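Local coordinates for protein 70 kDa peptidylprolyl isomerase, putative (Plasmodium falciparum, PDB 2FBN) that probably acts as an FK506-binding peptidyl-prolyl isomerase (FKBP35), its tetratricopeptide-repeat domain interacting with the C-terminal pentapeptide of Hsp90, at residues E44-F49 and V59-A64; E63-F68 and N85-C90. One frame throughout, in Å; residues are numbered along the deposited sequence.

Interaction 1. Residues E44-F49 and V59-A64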
ATOM      1  N   GLU A  44      13.635  11.566  10.924  1.00 23.85           N
ATOM      2  CA  GLU A  44      14.332  12.007   9.712  1.00 24.33           C
ATOM      3  C   GLU A  44      13.358  12.496   8.639  1.00 24.18           C
ATOM      4  O   GLU A  44      13.624  13.486   7.941  1.00 23.51           O
ATOM      5  CB  GLU A  44      15.166  10.880   9.121  1.00 24.59           C
ATOM      6  CG  GLU A  44      16.355  10.446   9.970  1.00 27.93           C
ATOM      7  CD  GLU A  44      17.125   9.330   9.307  1.00 32.10           C
ATOM      8  OE1 GLU A  44      17.587   9.515   8.157  1.00 35.80           O
ATOM      9  OE2 GLU A  44      17.275   8.266   9.936  1.00 36.82           O
ATOM     10  N   GLY A  45      12.247  11.769   8.500  1.00 23.10           N
ATOM     11  CA  GLY A  45      11.161  12.175   7.603  1.00 23.76           C
ATOM     12  C   GLY A  45      10.621  13.548   7.975  1.00 23.43           C
ATOM     13  O   GLY A  45      10.458  14.417   7.097  1.00 23.74           O
ATOM     14  N   ASN A  46      10.327  13.735   9.265  1.00 23.66           N
ATOM     15  CA  ASN A  46       9.842  15.020   9.794  1.00 24.67           C
ATOM     16  C   ASN A  46      10.805  16.173   9.467  1.00 25.51           C
ATOM     17  O   ASN A  46      10.373  17.285   9.128  1.00 25.03           O
ATOM     18  CB  ASN A  46       9.606  14.936  11.308  1.00 24.62           C
ATOM     19  CG  ASN A  46       8.424  14.053  11.672  1.00 25.03           C
ATOM     20  OD1 ASN A  46       7.603  13.695  10.817  1.00 23.96           O
ATOM     21  ND2 ASN A  46       8.326  13.702  12.941  1.00 25.73           N
ATOM     22  N   GLU A  47      12.103  15.895   9.539  1.00 26.44           N
ATOM     23  CA  GLU A  47      13.128  16.911   9.234  1.00 27.95           C
ATOM     24  C   GLU A  47      13.109  17.333   7.765  1.00 27.91           C
ATOM     25  O   GLU A  47      13.165  18.527   7.456  1.00 28.41           O
ATOM     26  CB  GLU A  47      14.513  16.440   9.689  1.00 28.68           C
ATOM     27  CG  GLU A  47      14.653  16.432  11.236  1.00 31.55           C
ATOM     28  CD  GLU A  47      14.349  17.801  11.869  1.00 36.61           C
ATOM     29  OE1 GLU A  47      14.920  18.825  11.419  1.00 38.17           O
ATOM     30  OE2 GLU A  47      13.529  17.855  12.811  1.00 38.51           O
ATOM     31  N   PHE A  48      12.992  16.360   6.867  1.00 27.48           N
ATOM     32  CA  PHE A  48      12.814  16.656   5.452  1.00 27.33           C
ATOM     33  C   PHE A  48      11.514  17.412   5.201  1.00 27.46           C
ATOM     34  O   PHE A  48      11.471  18.321   4.370  1.00 28.07           O
ATOM     35  CB  PHE A  48      12.801  15.373   4.613  1.00 27.59           C
ATOM     36  CG  PHE A  48      14.173  14.782   4.363  1.00 27.33           C
ATOM     37  CD1 PHE A  48      15.185  15.543   3.786  1.00 28.32           C
ATOM     38  CD2 PHE A  48      14.433  13.452   4.674  1.00 28.40           C
ATOM     39  CE1 PHE A  48      16.446  15.003   3.551  1.00 29.35           C
ATOM     40  CE2 PHE A  48      15.690  12.894   4.432  1.00 29.93           C
ATOM     41  CZ  PHE A  48      16.704  13.684   3.872  1.00 30.51           C
ATOM     42  N   PHE A  49      10.452  17.014   5.898  1.00 27.47           N
ATOM     43  CA  PHE A  49       9.136  17.599   5.673  1.00 27.94           C
ATOM     44  C   PHE A  49       9.172  19.105   5.940  1.00 29.25           C
ATOM     45  O   PHE A  49       8.698  19.897   5.125  1.00 28.76           O
ATOM     46  CB  PHE A  49       8.080  16.912   6.535  1.00 28.64           C
ATOM     47  CG  PHE A  49       6.695  17.448   6.325  1.00 28.82           C
ATOM     48  CD1 PHE A  49       5.884  16.945   5.311  1.00 30.35           C
ATOM     49  CD2 PHE A  49       6.216  18.479   7.123  1.00 30.04           C
ATOM     50  CE1 PHE A  49       4.585  17.454   5.112  1.00 30.71           C
ATOM     51  CE2 PHE A  49       4.933  18.991   6.938  1.00 30.53           C
ATOM     52  CZ  PHE A  49       4.121  18.479   5.930  1.00 30.90           C
ATOM     53  N   VAL A  59      10.083   8.951   1.294  1.00 18.87           N
ATOM     54  CA  VAL A  59      10.979   7.793   1.389  1.00 19.41           C
ATOM     55  C   VAL A  59      11.195   7.376   2.851  1.00 19.63           C
ATOM     56  O   VAL A  59      11.038   6.190   3.197  1.00 19.19           O
ATOM     57  CB  VAL A  59      12.314   8.067   0.648  1.00 19.77           C
ATOM     58  CG1 VAL A  59      13.302   6.944   0.895  1.00 21.37           C
ATOM     59  CG2 VAL A  59      12.054   8.272  -0.880  1.00 21.27           C
ATOM     60  N   LYS A  60      11.488   8.348   3.716  1.00 18.81           N
ATOM     61  CA  LYS A  60      11.769   8.056   5.137  1.00 18.86           C
ATOM     62  C   LYS A  60      10.555   7.490   5.860  1.00 18.14           C
ATOM     63  O   LYS A  60      10.665   6.487   6.581  1.00 17.69           O
ATOM     64  CB  LYS A  60      12.308   9.279   5.883  1.00 20.02           C
ATOM     65  CG  LYS A  60      13.659   9.767   5.351  1.00 21.56           C
ATOM     66  CD  LYS A  60      14.781   8.780   5.661  1.00 25.69           C
ATOM     67  CE  LYS A  60      16.116   9.357   5.213  1.00 29.55           C
ATOM     68  NZ  LYS A  60      17.218   8.394   5.416  1.00 31.83           N
ATOM     69  N   TYR A  61       9.396   8.119   5.664  1.00 17.50           N
ATOM     70  CA  TYR A  61       8.184   7.589   6.304  1.00 17.42           C
ATOM     71  C   TYR A  61       7.906   6.151   5.873  1.00 16.79           C
ATOM     72  O   TYR A  61       7.529   5.325   6.691  1.00 17.40           O
ATOM     73  CB  TYR A  61       6.971   8.462   6.036  1.00 17.36           C
ATOM     74  CG  TYR A  61       7.070   9.852   6.628  1.00 18.17           C
ATOM     75  CD1 TYR A  61       7.454  10.051   7.965  1.00 17.01           C
ATOM     76  CD2 TYR A  61       6.730  10.962   5.860  1.00 17.16           C
ATOM     77  CE1 TYR A  61       7.519  11.353   8.508  1.00 19.22           C
ATOM     78  CE2 TYR A  61       6.796  12.251   6.375  1.00 18.02           C
ATOM     79  CZ  TYR A  61       7.185  12.446   7.702  1.00 18.32           C
ATOM     80  OH  TYR A  61       7.247  13.746   8.189  1.00 20.61           O
ATOM     81  N   LYS A  62       8.097   5.867   4.589  1.00 17.25           N
ATOM     82  CA  LYS A  62       7.898   4.498   4.095  1.00 17.75           C
ATOM     83  C   LYS A  62       8.907   3.512   4.699  1.00 18.08           C
ATOM     84  O   LYS A  62       8.550   2.399   5.097  1.00 17.96           O
ATOM     85  CB  LYS A  62       7.935   4.472   2.578  1.00 18.07           C
ATOM     86  CG  LYS A  62       6.661   5.047   1.985  1.00 20.54           C
ATOM     87  CD  LYS A  62       6.589   4.863   0.498  1.00 25.69           C
ATOM     88  CE  LYS A  62       5.128   4.981   0.088  1.00 27.78           C
ATOM     89  NZ  LYS A  62       4.910   4.610  -1.332  1.00 27.40           N
ATOM     90  N   GLU A  63      10.175   3.914   4.747  1.00 18.93           N
ATOM     91  CA  GLU A  63      11.197   3.109   5.434  1.00 20.63           C
ATOM     92  C   GLU A  63      10.829   2.814   6.901  1.00 19.91           C
ATOM     93  O   GLU A  63      10.985   1.684   7.376  1.00 20.77           O
ATOM     94  CB  GLU A  63      12.543   3.832   5.372  1.00 20.66           C
ATOM     95  CG  GLU A  63      13.184   3.804   3.990  1.00 23.26           C
ATOM     96  CD  GLU A  63      14.503   4.588   3.921  1.00 24.42           C
ATOM     97  OE1 GLU A  63      14.873   5.243   4.918  1.00 29.67           O
ATOM     98  OE2 GLU A  63      15.157   4.528   2.855  1.00 31.54           O
ATOM     99  N   ALA A  64      10.359   3.832   7.627  1.00 19.56           N
ATOM    100  CA  ALA A  64       9.888   3.645   9.003  1.00 18.90           C
ATOM    101  C   ALA A  64       8.832   2.529   9.084  1.00 18.54           C
ATOM    102  O   ALA A  64       8.932   1.602   9.902  1.00 19.08           O
ATOM    103  CB  ALA A  64       9.317   4.968   9.576  1.00 19.20           C
TER

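Interaction 2. Residues E63-F68 and N85-C90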
ATOM      1  N   GLU A  63      10.175   3.914   4.747  1.00 18.93           N
ATOM      2  CA  GLU A  63      11.197   3.109   5.434  1.00 20.63           C
ATOM      3  C   GLU A  63      10.829   2.814   6.901  1.00 19.91           C
ATOM      4  O   GLU A  63      10.985   1.684   7.376  1.00 20.77           O
ATOM      5  CB  GLU A  63      12.543   3.832   5.372  1.00 20.66           C
ATOM      6  CG  GLU A  63      13.184   3.804   3.990  1.00 23.26           C
ATOM      7  CD  GLU A  63      14.503   4.588   3.921  1.00 24.42           C
ATOM      8  OE1 GLU A  63      14.873   5.243   4.918  1.00 29.67           O
ATOM      9  OE2 GLU A  63      15.157   4.528   2.855  1.00 31.54           O
ATOM     10  N   ALA A  64      10.359   3.832   7.627  1.00 19.56           N
ATOM     11  CA  ALA A  64       9.888   3.645   9.003  1.00 18.90           C
ATOM     12  C   ALA A  64       8.832   2.529   9.084  1.00 18.54           C
ATOM     13  O   ALA A  64       8.932   1.602   9.902  1.00 19.08           O
ATOM     14  CB  ALA A  64       9.317   4.968   9.576  1.00 19.20           C
ATOM     15  N   LEU A  65       7.821   2.635   8.222  1.00 18.29           N
ATOM     16  CA  LEU A  65       6.731   1.651   8.177  1.00 18.18           C
ATOM     17  C   LEU A  65       7.210   0.242   7.807  1.00 18.09           C
ATOM     18  O   LEU A  65       6.642  -0.755   8.273  1.00 17.67           O
ATOM     19  CB  LEU A  65       5.627   2.106   7.223  1.00 18.66           C
ATOM     20  CG  LEU A  65       4.820   3.303   7.743  1.00 18.78           C
ATOM     21  CD1 LEU A  65       3.834   3.766   6.672  1.00 20.76           C
ATOM     22  CD2 LEU A  65       4.113   2.953   9.068  1.00 19.08           C
ATOM     23  N   ASP A  66       8.231   0.167   6.950  1.00 17.75           N
ATOM     24  CA  ASP A  66       8.807  -1.126   6.534  1.00 18.25           C
ATOM     25  C   ASP A  66       9.325  -1.967   7.716  1.00 18.14           C
ATOM     26  O   ASP A  66       9.319  -3.201   7.653  1.00 18.30           O
ATOM     27  CB  ASP A  66       9.921  -0.896   5.519  1.00 17.90           C
ATOM     28  CG  ASP A  66       9.401  -0.422   4.158  1.00 18.70           C
ATOM     29  OD1 ASP A  66       8.197  -0.552   3.882  1.00 19.78           O
ATOM     30  OD2 ASP A  66      10.224   0.068   3.362  1.00 22.31           O
ATOM     31  N   PHE A  67       9.732  -1.298   8.797  1.00 18.61           N
ATOM     32  CA  PHE A  67      10.146  -2.012  10.015  1.00 18.58           C
ATOM     33  C   PHE A  67       9.030  -2.824  10.644  1.00 18.53           C
ATOM     34  O   PHE A  67       9.299  -3.734  11.405  1.00 18.72           O
ATOM     35  CB  PHE A  67      10.756  -1.069  11.034  1.00 20.40           C
ATOM     36  CG  PHE A  67      12.184  -0.773  10.751  1.00 21.35           C
ATOM     37  CD1 PHE A  67      13.169  -1.710  11.063  1.00 23.86           C
ATOM     38  CD2 PHE A  67      12.549   0.423  10.141  1.00 24.89           C
ATOM     39  CE1 PHE A  67      14.522  -1.442  10.781  1.00 24.98           C
ATOM     40  CE2 PHE A  67      13.885   0.694   9.856  1.00 26.16           C
ATOM     41  CZ  PHE A  67      14.875  -0.248  10.182  1.00 25.68           C
ATOM     42  N   PHE A  68       7.781  -2.502  10.292  1.00 18.41           N
ATOM     43  CA  PHE A  68       6.624  -3.180  10.868  1.00 19.01           C
ATOM     44  C   PHE A  68       5.972  -4.218   9.952  1.00 19.10           C
ATOM     45  O   PHE A  68       4.944  -4.778  10.305  1.00 19.19           O
ATOM     46  CB  PHE A  68       5.598  -2.146  11.348  1.00 18.72           C
ATOM     47  CG  PHE A  68       6.154  -1.224  12.389  1.00 18.70           C
ATOM     48  CD1 PHE A  68       6.809  -1.753  13.505  1.00 19.03           C
ATOM     49  CD2 PHE A  68       6.020   0.156  12.266  1.00 19.58           C
ATOM     50  CE1 PHE A  68       7.354  -0.900  14.485  1.00 21.87           C
ATOM     51  CE2 PHE A  68       6.549   1.008  13.248  1.00 21.93           C
ATOM     52  CZ  PHE A  68       7.216   0.471  14.346  1.00 19.85           C
ATOM     53  N   ASN A  85       1.556   4.362  17.622  1.00 23.96           N
ATOM     54  CA  ASN A  85       1.882   5.786  17.504  1.00 24.34           C
ATOM     55  C   ASN A  85       2.743   6.121  16.275  1.00 23.32           C
ATOM     56  O   ASN A  85       2.476   7.099  15.562  1.00 22.48           O
ATOM     57  CB  ASN A  85       2.584   6.292  18.774  1.00 25.93           C
ATOM     58  CG  ASN A  85       1.704   6.191  20.014  1.00 29.31           C
ATOM     59  OD1 ASN A  85       0.476   6.058  19.928  1.00 34.89           O
ATOM     60  ND2 ASN A  85       2.333   6.262  21.180  1.00 34.24           N
ATOM     61  N   ILE A  86       3.764   5.295  16.012  1.00 21.91           N
ATOM     62  CA  ILE A  86       4.630   5.525  14.862  1.00 20.92           C
ATOM     63  C   ILE A  86       3.851   5.295  13.561  1.00 20.08           C
ATOM     64  O   ILE A  86       4.017   6.052  12.608  1.00 19.39           O
ATOM     65  CB  ILE A  86       5.913   4.649  14.917  1.00 20.75           C
ATOM     66  CG1 ILE A  86       6.780   5.070  16.115  1.00 21.78           C
ATOM     67  CG2 ILE A  86       6.723   4.733  13.619  1.00 20.54           C
ATOM     68  CD1 ILE A  86       7.732   3.966  16.576  1.00 22.33           C
ATOM     69  N   GLU A  87       3.002   4.267  13.534  1.00 19.98           N
ATOM     70  CA  GLU A  87       2.185   3.992  12.340  1.00 20.79           C
ATOM     71  C   GLU A  87       1.190   5.113  12.054  1.00 20.60           C
ATOM     72  O   GLU A  87       1.026   5.527  10.895  1.00 20.13           O
ATOM     73  CB  GLU A  87       1.469   2.658  12.459  1.00 21.15           C
ATOM     74  CG  GLU A  87       2.453   1.488  12.367  1.00 24.38           C
ATOM     75  CD  GLU A  87       1.808   0.126  12.174  1.00 28.26           C
ATOM     76  OE1 GLU A  87       0.710  -0.120  12.720  1.00 30.05           O
ATOM     77  OE2 GLU A  87       2.458  -0.712  11.510  1.00 30.42           O
ATOM     78  N   ILE A  88       0.544   5.616  13.102  1.00 20.62           N
ATOM     79  CA  ILE A  88      -0.358   6.774  12.930  1.00 20.70           C
ATOM     80  C   ILE A  88       0.380   7.990  12.373  1.00 20.61           C
ATOM     81  O   ILE A  88      -0.072   8.614  11.400  1.00 19.84           O
ATOM     82  CB  ILE A  88      -1.080   7.118  14.256  1.00 20.72           C
ATOM     83  CG1 ILE A  88      -2.112   6.021  14.581  1.00 20.98           C
ATOM     84  CG2 ILE A  88      -1.676   8.532  14.179  1.00 20.85           C
ATOM     85  CD1 ILE A  88      -2.679   6.098  15.985  1.00 22.81           C
ATOM     86  N   SER A  89       1.531   8.319  12.959  1.00 20.76           N
ATOM     87  CA  SER A  89       2.310   9.484  12.522  1.00 20.98           C
ATOM     88  C   SER A  89       2.819   9.373  11.086  1.00 20.25           C
ATOM     89  O   SER A  89       2.666  10.301  10.283  1.00 19.93           O
ATOM     90  CB  SER A  89       3.491   9.731  13.459  1.00 21.55           C
ATOM     91  OG  SER A  89       3.012  10.096  14.736  1.00 25.53           O
ATOM     92  N   CYS A  90       3.439   8.241  10.777  1.00 19.19           N
ATOM     93  CA  CYS A  90       3.956   8.011   9.436  1.00 18.38           C
ATOM     94  C   CYS A  90       2.840   8.064   8.397  1.00 17.17           C
ATOM     95  O   CYS A  90       2.995   8.685   7.346  1.00 18.31           O
ATOM     96  CB  CYS A  90       4.608   6.637   9.371  1.00 18.47           C
ATOM     97  SG  CYS A  90       6.213   6.654  10.185  1.00 20.36           S
TER

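Interaction 1. Residues E44-F49 and V59-A64
G45 lies against Y61 where helix 31-50 and helix 54-66 pair as an antiparallel helical hairpin of this tetratricopeptide-repeat domain. The two short segments run at 165° to each other with their axes 8.5 Å apart. That closeness centres on the glycine, whose CA comes within 4.8 Å of the CA of K60, which brings the two backbones close here. This is the tight half of the contact, with G45 and Y61 both buried. G45 CA sits over one face of the Y61 ring, offset toward its rim, in a CH-pi contact 4.2 Å from the ring centroid. The phenol then reaches across the hairpin: Y61 OH donates a hydrogen bond of 2.7 Å to N46 OD1, on a lone pair in the carbonyl plane, with a C=O...donor angle of 140°. The amide accepts at the edge of the ring, near the ring plane, and the OH end also packs against the CB of F49. Helix 77-100 closes this side, with N93 touching both N46 and Y61.

The other half is looser and more polar, and its E44, F48 and K60 are all partly exposed. K60 is bent about its CB-CG bond (chi2 -69°) and runs extended from there, passing the edge of the F48 ring with CE 3.6 Å from F48 CE2. Beyond the ring its ammonium joins a salt-bridge network: E63 of its own helix is a distant member, with OE1 4.0 Å from K60 NZ, whereas E44 is in direct contact, its OE1 taking a hydrogen bond of 3.0 Å from K60 NZ, which sits above the carboxylate plane.

Interaction 2. Residues E63-F68 and N85-C90
Within the stack of helices that makes up the tetratricopeptide-repeat domain, the C-terminal end of helix 54-66 packs on the middle of helix 77-100, with L65 and F68 set against I86, E87 and C90. The contact is largely buried, and no hydrogen bond crosses it. L65 leans its branched end over C90, bringing CG and CD2 each to 3.7 Å from C90 CB; the same CD2 methyl reaches on to the backbone of E87, 3.9 Å from its CA. Alongside, the sulfur of C90 packs on A64, its SG 3.6 Å from A64 CB.

F68 lies three residues on from L65, and its N-H bonds back to the carbonyl of L65. Its ring points into the interface and meets I86 edge-on: F68 CE2 is 3.7 Å from I86 CG2, which lies in the ring plane. That methyl is the I86 branch anti to the backbone N, since chi1 of -65° turns CG1 back beside the N. A38 of helix 31-50 also packs on the F68 side chain, which therefore touches two other helices. E87, the one charged side chain in the contact, stretches out beyond CG past the phenylalanine. Its CG is 3.8 Å from F68 CD2, its carboxylate stands almost perpendicular to the ring (89°), and E87 OE2 ends 3.5 Å from F68 CB.

Helix 54-66 is common to both contacts, and the segments share E63 and A64. Along the chain, interaction 1 comes first, joining this helix to the preceding helix 31-50; interaction 2 then joins its C-terminal end, residues 63-68, to the following helix 77-100. Their centres lie 10 Å apart on the same side of the chain's centre, and they meet where Y61 O packs 4.0 Å from C90 SG. Helix 54-66 thus packs on both of its sequence neighbours, which also touch each other, one interface mixing polar and aromatic groups and the other mainly apolar, consistent with the successive helix-on-helix stacking that builds a tetratricopeptide-repeat domain.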